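PDB 4P9F: HTH-type transcriptional regulator mcbR from Escherichia coli UMEA 3718-1, which represses expression of McbA by binding its promoter region, which prevents colanic acid overproduction and mucoidy, and is important for biofilm formation. Local coordinates for residues V10-D13 with L14-Q17; R130-R133 with L134-H138; L198-I201 with M202-N205. All coordinates share one frame; numbering follows the deposited sequence.

Contact 1 of 3, residues V10-D13 with L14-Q17; sequences VEND and LKHQ
Helix 6-19, the first helix of the GntR-family winged helix-turn-helix domain, brings E11 and K15 together one turn apart on one flank and V10 and L14 on another. Four successive i to i+4 backbone bonds carry this turn; the shortest, K15 N to E11 O at 2.8 Å, has an N-H...O angle of 160°. E11 and K15 lie side by side and point the same way, E11 with CG opposite its own backbone N (chi1 -176°) and K15 with its chain extended beyond CG. Their charged ends form a salt bridge, E11 OE2 to K15 NZ at 3.5 Å, yet the same oxygen is nearer to the methylene, 3.3 Å from K15 CE, so the ammonium is met partly from its flank. The other carboxylate oxygen, OE1, makes a salt bridge to R51 on helix 42-54, which ties the acid to the helix that includes part of the DNA-binding motif. K15 NZ has a second link: a water accepts from it at 2.7 Å and donates to N12 OD1 at 2.5 Å, bridging the two side chains. On the apolar flank V10 CG1 approaches L14 CD1 at 3.9 Å, the two side chains again running the same way. L14 packs on L34, L49 and L52, and V10 on L38 and A48, so this ridge belongs to the small hydrophobic core of the domain. H16 turns its imidazole out of the turn, where NE2 bonds to N127 of helix 122-138. The chemistry implies a divided helix surface: apolar branches hold the helix to its own domain, while E11, set between R51 and K15, has positive charge near both carboxylate oxygens, which would probably stabilise its ionised form.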
ATOM      1  N   VAL A  10      17.347 -10.257   4.891  1.00 19.41           N
ATOM      2  CA  VAL A  10      17.758  -8.936   5.367  1.00 24.55           C
ATOM      3  C   VAL A  10      16.612  -7.921   5.238  1.00 24.57           C
ATOM      4  O   VAL A  10      16.383  -7.117   6.122  1.00 22.69           O
ATOM      5  CB  VAL A  10      18.993  -8.408   4.592  1.00 23.43           C
ATOM      6  CG1 VAL A  10      19.358  -7.002   5.075  1.00 17.91           C
ATOM      7  CG2 VAL A  10      20.201  -9.378   4.755  1.00 23.39           C
ATOM      8  N   GLU A  11      15.900  -7.964   4.112  1.00 25.11           N
ATOM      9  CA  GLU A  11      14.809  -7.035   3.896  1.00 24.66           C
ATOM     10  C   GLU A  11      13.699  -7.167   4.953  1.00 23.75           C
ATOM     11  O   GLU A  11      13.228  -6.168   5.501  1.00 24.56           O
ATOM     12  CB  GLU A  11      14.185  -7.246   2.525  1.00 22.71           C
ATOM     13  CG  GLU A  11      13.112  -6.200   2.253  1.00 29.14           C
ATOM     14  CD  GLU A  11      12.321  -6.482   1.001  1.00 38.24           C
ATOM     15  OE1 GLU A  11      12.474  -7.590   0.428  1.00 32.57           O
ATOM     16  OE2 GLU A  11      11.566  -5.575   0.586  1.00 34.84           O
ATOM     17  N   ASN A  12      13.283  -8.403   5.222  1.00 20.94           N
ATOM     18  CA  ASN A  12      12.257  -8.650   6.238  1.00 22.43           C
ATOM     19  C   ASN A  12      12.717  -8.246   7.622  1.00 28.49           C
ATOM     20  O   ASN A  12      11.934  -7.698   8.403  1.00 25.73           O
ATOM     21  CB  ASN A  12      11.832 -10.116   6.226  1.00 26.05           C
ATOM     22  CG  ASN A  12      10.981 -10.448   5.023  1.00 35.14           C
ATOM     23  OD1 ASN A  12      10.337  -9.564   4.438  1.00 34.10           O
ATOM     24  ND2 ASN A  12      10.945 -11.717   4.657  1.00 33.68           N
ATOM     25  N   ASP A  13      13.987  -8.494   7.934  1.00 22.50           N
ATOM     26  CA  ASP A  13      14.500  -8.075   9.240  1.00 28.16           C
ATOM     27  C   ASP A  13      14.533  -6.543   9.379  1.00 25.83           C
ATOM     28  O   ASP A  13      14.183  -5.994  10.425  1.00 28.62           O
ATOM     29  CB  ASP A  13      15.874  -8.687   9.490  1.00 30.06           C
ATOM     30  CG  ASP A  13      15.786 -10.203   9.753  1.00 50.48           C
ATOM     31  OD1 ASP A  13      14.677 -10.681  10.098  1.00 48.00           O
ATOM     32  OD2 ASP A  13      16.810 -10.913   9.613  1.00 55.27           O
ATOM     33  N   LEU A  14      14.939  -5.851   8.324  1.00 22.90           N
ATOM     34  CA  LEU A  14      14.894  -4.393   8.338  1.00 21.54           C
ATOM     35  C   LEU A  14      13.442  -3.879   8.412  1.00 21.60           C
ATOM     36  O   LEU A  14      13.169  -2.894   9.089  1.00 20.30           O
ATOM     37  CB  LEU A  14      15.572  -3.810   7.102  1.00 20.53           C
ATOM     38  CG  LEU A  14      17.099  -3.919   7.061  1.00 26.13           C
ATOM     39  CD1 LEU A  14      17.619  -3.574   5.678  1.00 28.20           C
ATOM     40  CD2 LEU A  14      17.724  -3.029   8.139  1.00 25.81           C
ATOM     41  N   LYS A  15      12.519  -4.515   7.696  1.00 21.00           N
ATOM     42  CA  LYS A  15      11.098  -4.136   7.809  1.00 22.46           C
ATOM     43  C   LYS A  15      10.623  -4.289   9.250  1.00 27.13           C
ATOM     44  O   LYS A  15       9.927  -3.423   9.791  1.00 23.79           O
ATOM     45  CB  LYS A  15      10.237  -4.979   6.880  1.00 21.56           C
ATOM     46  CG  LYS A  15      10.349  -4.613   5.392  1.00 22.00           C
ATOM     47  CD  LYS A  15       9.417  -5.518   4.540  1.00 32.29           C
ATOM     48  CE  LYS A  15       9.419  -5.116   3.051  1.00 29.75           C
ATOM     49  NZ  LYS A  15       8.512  -5.985   2.192  1.00 32.05           N
ATOM     50  N   HIS A  16      11.028  -5.392   9.872  1.00 24.02           N
ATOM     51  CA  HIS A  16      10.651  -5.674  11.251  1.00 25.83           C
ATOM     52  C   HIS A  16      11.221  -4.616  12.197  1.00 21.08           C
ATOM     53  O   HIS A  16      10.492  -4.048  13.003  1.00 24.57           O
ATOM     54  CB  HIS A  16      11.114  -7.085  11.654  1.00 31.10           C
ATOM     55  CG  HIS A  16      10.664  -7.496  13.023  1.00 37.87           C
ATOM     56  ND1 HIS A  16      11.449  -7.337  14.141  1.00 42.78           N
ATOM     57  CD2 HIS A  16       9.474  -7.972  13.468  1.00 39.36           C
ATOM     58  CE1 HIS A  16      10.788  -7.750  15.212  1.00 34.68           C
ATOM     59  NE2 HIS A  16       9.585  -8.136  14.829  1.00 38.64           N
ATOM     60  N   GLN A  17      12.515  -4.325  12.056  1.00 17.64           N
ATOM     61  CA  GLN A  17      13.187  -3.306  12.862  1.00 20.36           C
ATOM     62  C   GLN A  17      12.524  -1.932  12.704  1.00 26.68           C
ATOM     63  O   GLN A  17      12.276  -1.246  13.687  1.00 29.14           O
ATOM     64  CB  GLN A  17      14.661  -3.183  12.445  1.00 24.10           C
ATOM     65  CG  GLN A  17      15.495  -4.414  12.719  1.00 31.01           C
ATOM     66  CD  GLN A  17      15.554  -4.746  14.191  1.00 44.63           C
ATOM     67  OE1 GLN A  17      15.158  -5.833  14.610  1.00 55.52           O
ATOM     68  NE2 GLN A  17      16.062  -3.814  14.985  1.00 40.58           N
TER
HETATM   69  O   HOH W   1       9.476  -8.519   2.281  1.00 47.03           O

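Contact 2 of 3, residues R130-R133 with L134-H138; sequences RLFR and LAIYH
R130 and L134 begin this turn of helix 122-138, in the all-helical FCD domain, with a backbone bond from L134 N to R130 O at 2.9 Å. The R130 side chain adds a loose packing contact, NH1 lying 4.3 Å from the methyl L134 CD2, while its NH2 bonds to N127 a turn earlier. L131 takes part through its backbone: its carbonyl oxygen accepts from A135 N at 3.0 Å. The ring of F132 meets the end of I136, and the two side chains run obliquely past one another. The methyl CD1 sits 4.2 Å from the ring centroid and 30° off the ring normal, an off-centre CH-pi contact whose nearest ring atom is CE2. L106, L110 and L182 close around the phenyl group, placing it between helices 100-119 and 177-187. R133 pairs with Y137: its aliphatic portion runs alongside the tyrosine, R133 CD 3.1 Å from Y137 OH, with guanidinium and ring planes 79° apart and the hydroxyl at the guanidinium edge. E87 OE1 gathers both polar ends, by a salt bridge to R133 NH1 and a hydrogen bond with Y137 OH, which would hold the two side chains in step. A phenylalanine in place of Y137 lacks the hydroxyl, which would probably leave E87 OE1 with one partner fewer and the R133 chain less firmly flanked. The tyrosine has CG on the side away from its carbonyl carbon (chi1 -60°), folding the ring back over the preceding turn: R133 O stands 3.1 Å above the ring plane, offset toward the rim.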
ATOM      1  N   ARG A 130       1.632  -6.297  17.015  1.00 37.23           N
ATOM      2  CA  ARG A 130       1.786  -6.508  15.579  1.00 39.72           C
ATOM      3  C   ARG A 130       1.385  -7.919  15.153  1.00 35.65           C
ATOM      4  O   ARG A 130       0.572  -8.098  14.244  1.00 34.71           O
ATOM      5  CB  ARG A 130       3.248  -6.224  15.199  1.00 41.53           C
ATOM      6  CG  ARG A 130       3.571  -6.124  13.724  1.00 46.67           C
ATOM      7  CD  ARG A 130       5.093  -6.046  13.550  1.00 51.34           C
ATOM      8  NE  ARG A 130       5.737  -7.298  13.976  1.00 47.89           N
ATOM      9  CZ  ARG A 130       5.888  -8.372  13.209  1.00 48.62           C
ATOM     10  NH1 ARG A 130       5.409  -8.388  11.971  1.00 50.08           N
ATOM     11  NH2 ARG A 130       6.487  -9.445  13.695  1.00 51.33           N
ATOM     12  N   LEU A 131       1.944  -8.914  15.839  1.00 26.87           N
ATOM     13  CA  LEU A 131       1.702 -10.317  15.520  1.00 37.21           C
ATOM     14  C   LEU A 131       0.232 -10.677  15.724  1.00 37.79           C
ATOM     15  O   LEU A 131      -0.352 -11.443  14.962  1.00 35.11           O
ATOM     16  CB  LEU A 131       2.583 -11.201  16.401  1.00 37.92           C
ATOM     17  CG  LEU A 131       4.059 -11.300  16.018  1.00 42.06           C
ATOM     18  CD1 LEU A 131       4.789 -12.225  16.975  1.00 37.72           C
ATOM     19  CD2 LEU A 131       4.241 -11.744  14.571  1.00 43.18           C
ATOM     20  N   PHE A 132      -0.353 -10.124  16.776  1.00 37.28           N
ATOM     21  CA  PHE A 132      -1.753 -10.351  17.098  1.00 32.32           C
ATOM     22  C   PHE A 132      -2.652  -9.815  15.979  1.00 28.74           C
ATOM     23  O   PHE A 132      -3.500 -10.534  15.443  1.00 35.98           O
ATOM     24  CB  PHE A 132      -2.082  -9.687  18.442  1.00 34.39           C
ATOM     25  CG  PHE A 132      -3.535  -9.784  18.853  1.00 38.72           C
ATOM     26  CD1 PHE A 132      -4.033 -10.944  19.441  1.00 43.01           C
ATOM     27  CD2 PHE A 132      -4.390  -8.705  18.679  1.00 40.49           C
ATOM     28  CE1 PHE A 132      -5.365 -11.038  19.830  1.00 49.00           C
ATOM     29  CE2 PHE A 132      -5.734  -8.782  19.076  1.00 42.96           C
ATOM     30  CZ  PHE A 132      -6.221  -9.952  19.648  1.00 48.94           C
ATOM     31  N   ARG A 133      -2.464  -8.554  15.610  1.00 27.36           N
ATOM     32  CA  ARG A 133      -3.338  -7.978  14.597  1.00 31.75           C
ATOM     33  C   ARG A 133      -3.112  -8.629  13.228  1.00 31.29           C
ATOM     34  O   ARG A 133      -4.057  -8.885  12.488  1.00 39.59           O
ATOM     35  CB  ARG A 133      -3.148  -6.461  14.483  1.00 31.22           C
ATOM     36  CG  ARG A 133      -3.949  -5.642  15.514  1.00 34.16           C
ATOM     37  CD  ARG A 133      -3.866  -4.148  15.171  1.00 40.86           C
ATOM     38  NE  ARG A 133      -3.253  -3.322  16.194  1.00 54.91           N
ATOM     39  CZ  ARG A 133      -3.023  -2.026  16.039  1.00 57.54           C
ATOM     40  NH1 ARG A 133      -3.359  -1.436  14.900  1.00 49.82           N
ATOM     41  NH2 ARG A 133      -2.458  -1.321  17.012  1.00 67.31           N
ATOM     42  N   LEU A 134      -1.861  -8.936  12.910  1.00 34.94           N
ATOM     43  CA  LEU A 134      -1.559  -9.545  11.622  1.00 35.36           C
ATOM     44  C   LEU A 134      -2.146 -10.950  11.510  1.00 36.94           C
ATOM     45  O   LEU A 134      -2.621 -11.333  10.448  1.00 36.29           O
ATOM     46  CB  LEU A 134      -0.052  -9.588  11.397  1.00 43.86           C
ATOM     47  CG  LEU A 134       0.379  -9.734   9.941  1.00 51.30           C
ATOM     48  CD1 LEU A 134      -0.282  -8.680   9.086  1.00 47.78           C
ATOM     49  CD2 LEU A 134       1.884  -9.647   9.835  1.00 55.24           C
ATOM     50  N   ALA A 135      -2.135 -11.698  12.611  1.00 31.13           N
ATOM     51  CA  ALA A 135      -2.750 -13.011  12.647  1.00 40.53           C
ATOM     52  C   ALA A 135      -4.236 -12.902  12.330  1.00 39.59           C
ATOM     53  O   ALA A 135      -4.805 -13.756  11.641  1.00 45.27           O
ATOM     54  CB  ALA A 135      -2.540 -13.676  14.013  1.00 30.45           C
ATOM     55  N   ILE A 136      -4.868 -11.857  12.843  1.00 34.57           N
ATOM     56  CA  ILE A 136      -6.263 -11.608  12.523  1.00 36.02           C
ATOM     57  C   ILE A 136      -6.408 -11.301  11.038  1.00 40.14           C
ATOM     58  O   ILE A 136      -7.186 -11.951  10.331  1.00 35.24           O
ATOM     59  CB  ILE A 136      -6.838 -10.428  13.346  1.00 38.33           C
ATOM     60  CG1 ILE A 136      -6.842 -10.768  14.846  1.00 35.46           C
ATOM     61  CG2 ILE A 136      -8.252 -10.097  12.888  1.00 32.73           C
ATOM     62  CD1 ILE A 136      -7.125  -9.556  15.743  1.00 34.19           C
ATOM     63  N   TYR A 137      -5.637 -10.317  10.573  1.00 38.05           N
ATOM     64  CA  TYR A 137      -5.796  -9.789   9.221  1.00 38.95           C
ATOM     65  C   TYR A 137      -5.578 -10.853   8.163  1.00 37.51           C
ATOM     66  O   TYR A 137      -6.251 -10.839   7.134  1.00 33.67           O
ATOM     67  CB  TYR A 137      -4.844  -8.617   8.975  1.00 32.96           C
ATOM     68  CG  TYR A 137      -5.038  -7.453   9.912  1.00 34.09           C
ATOM     69  CD1 TYR A 137      -6.215  -7.298  10.636  1.00 34.89           C
ATOM     70  CD2 TYR A 137      -4.037  -6.504  10.076  1.00 29.24           C
ATOM     71  CE1 TYR A 137      -6.392  -6.231  11.498  1.00 30.77           C
ATOM     72  CE2 TYR A 137      -4.204  -5.433  10.930  1.00 23.64           C
ATOM     73  CZ  TYR A 137      -5.386  -5.301  11.643  1.00 24.92           C
ATOM     74  OH  TYR A 137      -5.540  -4.231  12.507  1.00 27.40           O
ATOM     75  N   HIS A 138      -4.653 -11.778   8.424  1.00 35.12           N
ATOM     76  CA  HIS A 138      -4.345 -12.828   7.467  1.00 32.29           C
ATOM     77  C   HIS A 138      -5.556 -13.692   7.141  1.00 37.41           C
ATOM     78  O   HIS A 138      -5.648 -14.216   6.028  1.00 38.96           O
ATOM     79  CB  HIS A 138      -3.204 -13.720   7.983  1.00 40.24           C
ATOM     80  CG  HIS A 138      -1.839 -13.139   7.783  1.00 43.04           C
ATOM     81  ND1 HIS A 138      -0.714 -13.652   8.393  1.00 52.25           N
ATOM     82  CD2 HIS A 138      -1.412 -12.110   7.012  1.00 42.04           C
ATOM     83  CE1 HIS A 138       0.345 -12.952   8.021  1.00 49.91           C
ATOM     84  NE2 HIS A 138      -0.050 -12.011   7.184  1.00 41.23           N
TER

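Contact 3 of 3, residues L198-I201 with M202-N205; sequences LAEI and MQQN
L198 and M202, a selenomethionine here, meet on helix 191-210 of the helical FCD bundle, with L198 CG 4.2 Å from M202 CE. The selenomethionine chain leaves its backbone extended and then bends at chi3 (-71°), swinging the terminal methyl back over the previous turn, where CE also comes 3.9 Å from A199 CA. On the neighbouring flank I201 and N205 lie alongside each other, pointing the same way. The methyl CG2 of I201 packs against N205 ND2 at 3.6 Å, a contact of carbon with amide nitrogen in which no hydrogen bond is made. Beneath these side chains runs the usual helical ladder: M202 N donates to L198 O at 3.0 Å, and the next three rungs are of nearly equal length, closing with N205 N to I201 O. Q204 is less relaxed, its CG lying between backbone N and carbonyl carbon (chi1 70°), which presses that carbon to 3.1 Å from I201 O. The pose is consistent with two outer bonds: NE2 reaches H175 O and OE1 makes a weak hydrogen bond to N178. In the next shell, L88 of helix 73-95 touches both L198 and M202, while I201 lies against Y179 and L182 of helix 177-187. The Y179 hydroxyl bonds to N205 ND2, which would hold the amide beside the isoleucine. The chemistry is therefore graded round the helix: apolar branches seat it in the bundle, and the amides of Q204 and N205 direct hydrogen bonds to H175, N178 and Y179, so that polar links complement the apolar seating.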
ATOM      1  N   LEU A 198     -11.243  -2.412  17.480  1.00 27.92           N
ATOM      2  CA  LEU A 198     -10.003  -2.150  16.776  1.00 27.37           C
ATOM      3  C   LEU A 198      -9.795  -0.640  16.610  1.00 29.18           C
ATOM      4  O   LEU A 198      -8.679  -0.153  16.759  1.00 28.04           O
ATOM      5  CB  LEU A 198      -9.992  -2.839  15.415  1.00 31.12           C
ATOM      6  CG  LEU A 198      -8.683  -2.696  14.630  1.00 32.74           C
ATOM      7  CD1 LEU A 198      -7.485  -3.203  15.461  1.00 27.82           C
ATOM      8  CD2 LEU A 198      -8.781  -3.435  13.277  1.00 32.13           C
ATOM      9  N   ALA A 199     -10.861   0.098  16.317  1.00 26.79           N
ATOM     10  CA  ALA A 199     -10.756   1.553  16.238  1.00 28.45           C
ATOM     11  C   ALA A 199     -10.309   2.150  17.579  1.00 30.73           C
ATOM     12  O   ALA A 199      -9.461   3.039  17.617  1.00 31.17           O
ATOM     13  CB  ALA A 199     -12.090   2.174  15.806  1.00 27.16           C
ATOM     14  N   GLU A 200     -10.869   1.636  18.673  1.00 29.19           N
ATOM     15  CA  GLU A 200     -10.504   2.084  20.016  1.00 34.89           C
ATOM     16  C   GLU A 200      -9.026   1.794  20.299  1.00 31.00           C
ATOM     17  O   GLU A 200      -8.316   2.618  20.883  1.00 32.15           O
ATOM     18  CB  GLU A 200     -11.395   1.395  21.071  1.00 40.13           C
ATOM     19  CG  GLU A 200     -12.852   1.902  21.164  1.00 55.24           C
ATOM     20  CD  GLU A 200     -13.031   3.126  22.061  1.00 63.32           C
ATOM     21  OE1 GLU A 200     -12.694   3.035  23.261  1.00 69.54           O
ATOM     22  OE2 GLU A 200     -13.543   4.163  21.590  1.00 66.01           O
ATOM     23  N   ILE A 201      -8.567   0.613  19.888  1.00 25.12           N
ATOM     24  CA  ILE A 201      -7.160   0.227  20.058  1.00 24.93           C
ATOM     25  C   ILE A 201      -6.251   1.212  19.344  1.00 35.24           C
ATOM     26  O   ILE A 201      -5.260   1.696  19.903  1.00 29.81           O
ATOM     27  CB  ILE A 201      -6.902  -1.210  19.536  1.00 27.74           C
ATOM     28  CG1 ILE A 201      -7.565  -2.230  20.479  1.00 30.63           C
ATOM     29  CG2 ILE A 201      -5.393  -1.502  19.422  1.00 24.61           C
ATOM     30  CD1 ILE A 201      -7.540  -3.640  19.970  1.00 29.51           C
HETATM   31  N   MSE A 202      -6.599   1.514  18.105  1.00 31.51           N
HETATM   32  CA  MSE A 202      -5.796   2.412  17.305  1.00 35.94           C
HETATM   33  C   MSE A 202      -5.813   3.814  17.887  1.00 33.02           C
HETATM   34  O   MSE A 202      -4.765   4.441  18.005  1.00 34.68           O
HETATM   35  CB  MSE A 202      -6.277   2.413  15.850  1.00 34.42           C
HETATM   36  CG  MSE A 202      -5.994   1.080  15.113  1.00 33.25           C
HETATM   37 SE   MSE A 202      -6.383   1.164  13.172  0.75 42.15          SE
HETATM   38  CE  MSE A 202      -8.322   1.236  13.204  1.00 40.57           C
ATOM     39  N   GLN A 203      -6.988   4.289  18.292  1.00 27.96           N
ATOM     40  CA  GLN A 203      -7.101   5.631  18.871  1.00 31.92           C
ATOM     41  C   GLN A 203      -6.221   5.802  20.109  1.00 29.66           C
ATOM     42  O   GLN A 203      -5.478   6.788  20.222  1.00 29.52           O
ATOM     43  CB  GLN A 203      -8.554   5.953  19.235  1.00 38.03           C
ATOM     44  CG  GLN A 203      -9.389   6.394  18.068  1.00 51.71           C
ATOM     45  CD  GLN A 203     -10.826   6.666  18.455  1.00 59.43           C
ATOM     46  OE1 GLN A 203     -11.141   6.866  19.633  1.00 63.66           O
ATOM     47  NE2 GLN A 203     -11.709   6.667  17.465  1.00 58.40           N
ATOM     48  N   GLN A 204      -6.276   4.836  21.021  1.00 31.72           N
ATOM     49  CA  GLN A 204      -5.491   4.946  22.248  1.00 38.43           C
ATOM     50  C   GLN A 204      -3.978   4.819  21.971  1.00 40.80           C
ATOM     51  O   GLN A 204      -3.175   5.498  22.615  1.00 42.98           O
ATOM     52  CB  GLN A 204      -5.945   3.902  23.281  1.00 40.47           C
ATOM     53  CG  GLN A 204      -5.608   2.446  22.936  1.00 53.37           C
ATOM     54  CD  GLN A 204      -6.099   1.438  23.982  1.00 61.08           C
ATOM     55  OE1 GLN A 204      -6.919   1.764  24.843  1.00 66.76           O
ATOM     56  NE2 GLN A 204      -5.585   0.211  23.910  1.00 59.70           N
ATOM     57  N   ASN A 205      -3.586   3.993  20.999  1.00 40.85           N
ATOM     58  CA  ASN A 205      -2.160   3.803  20.713  1.00 37.64           C
ATOM     59  C   ASN A 205      -1.568   5.029  20.003  1.00 37.21           C
ATOM     60  O   ASN A 205      -0.445   5.463  20.292  1.00 40.49           O
ATOM     61  CB  ASN A 205      -1.922   2.519  19.883  1.00 36.93           C
ATOM     62  CG  ASN A 205      -2.185   1.239  20.690  1.00 47.96           C
ATOM     63  OD1 ASN A 205      -2.323   1.283  21.909  1.00 58.68           O
ATOM     64  ND2 ASN A 205      -2.217   0.098  20.012  1.00 46.28           N
TER

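Overall arrangement
All three contacts are single helical turns, but their settings differ. Contact 2 is the buried one; contacts 1 and 3 are partly buried. Contact 1 belongs to the DNA-binding domain, contacts 2 and 3 to the FCD domain, where both pack on L182 of helix 177-187. Contacts 1 and 3 lie on opposite sides of the chain's centre, their centres about 25 Å apart, and contact 2 touches both: H16 CD2 packs 3.3 Å from R130 NH2, N127 bonding to both residues, while R133 meets L198, M202 and N205. Charge pairs within the turn and with another helix in contact 1, with another helix in contact 2, and gives way to amides in contact 3.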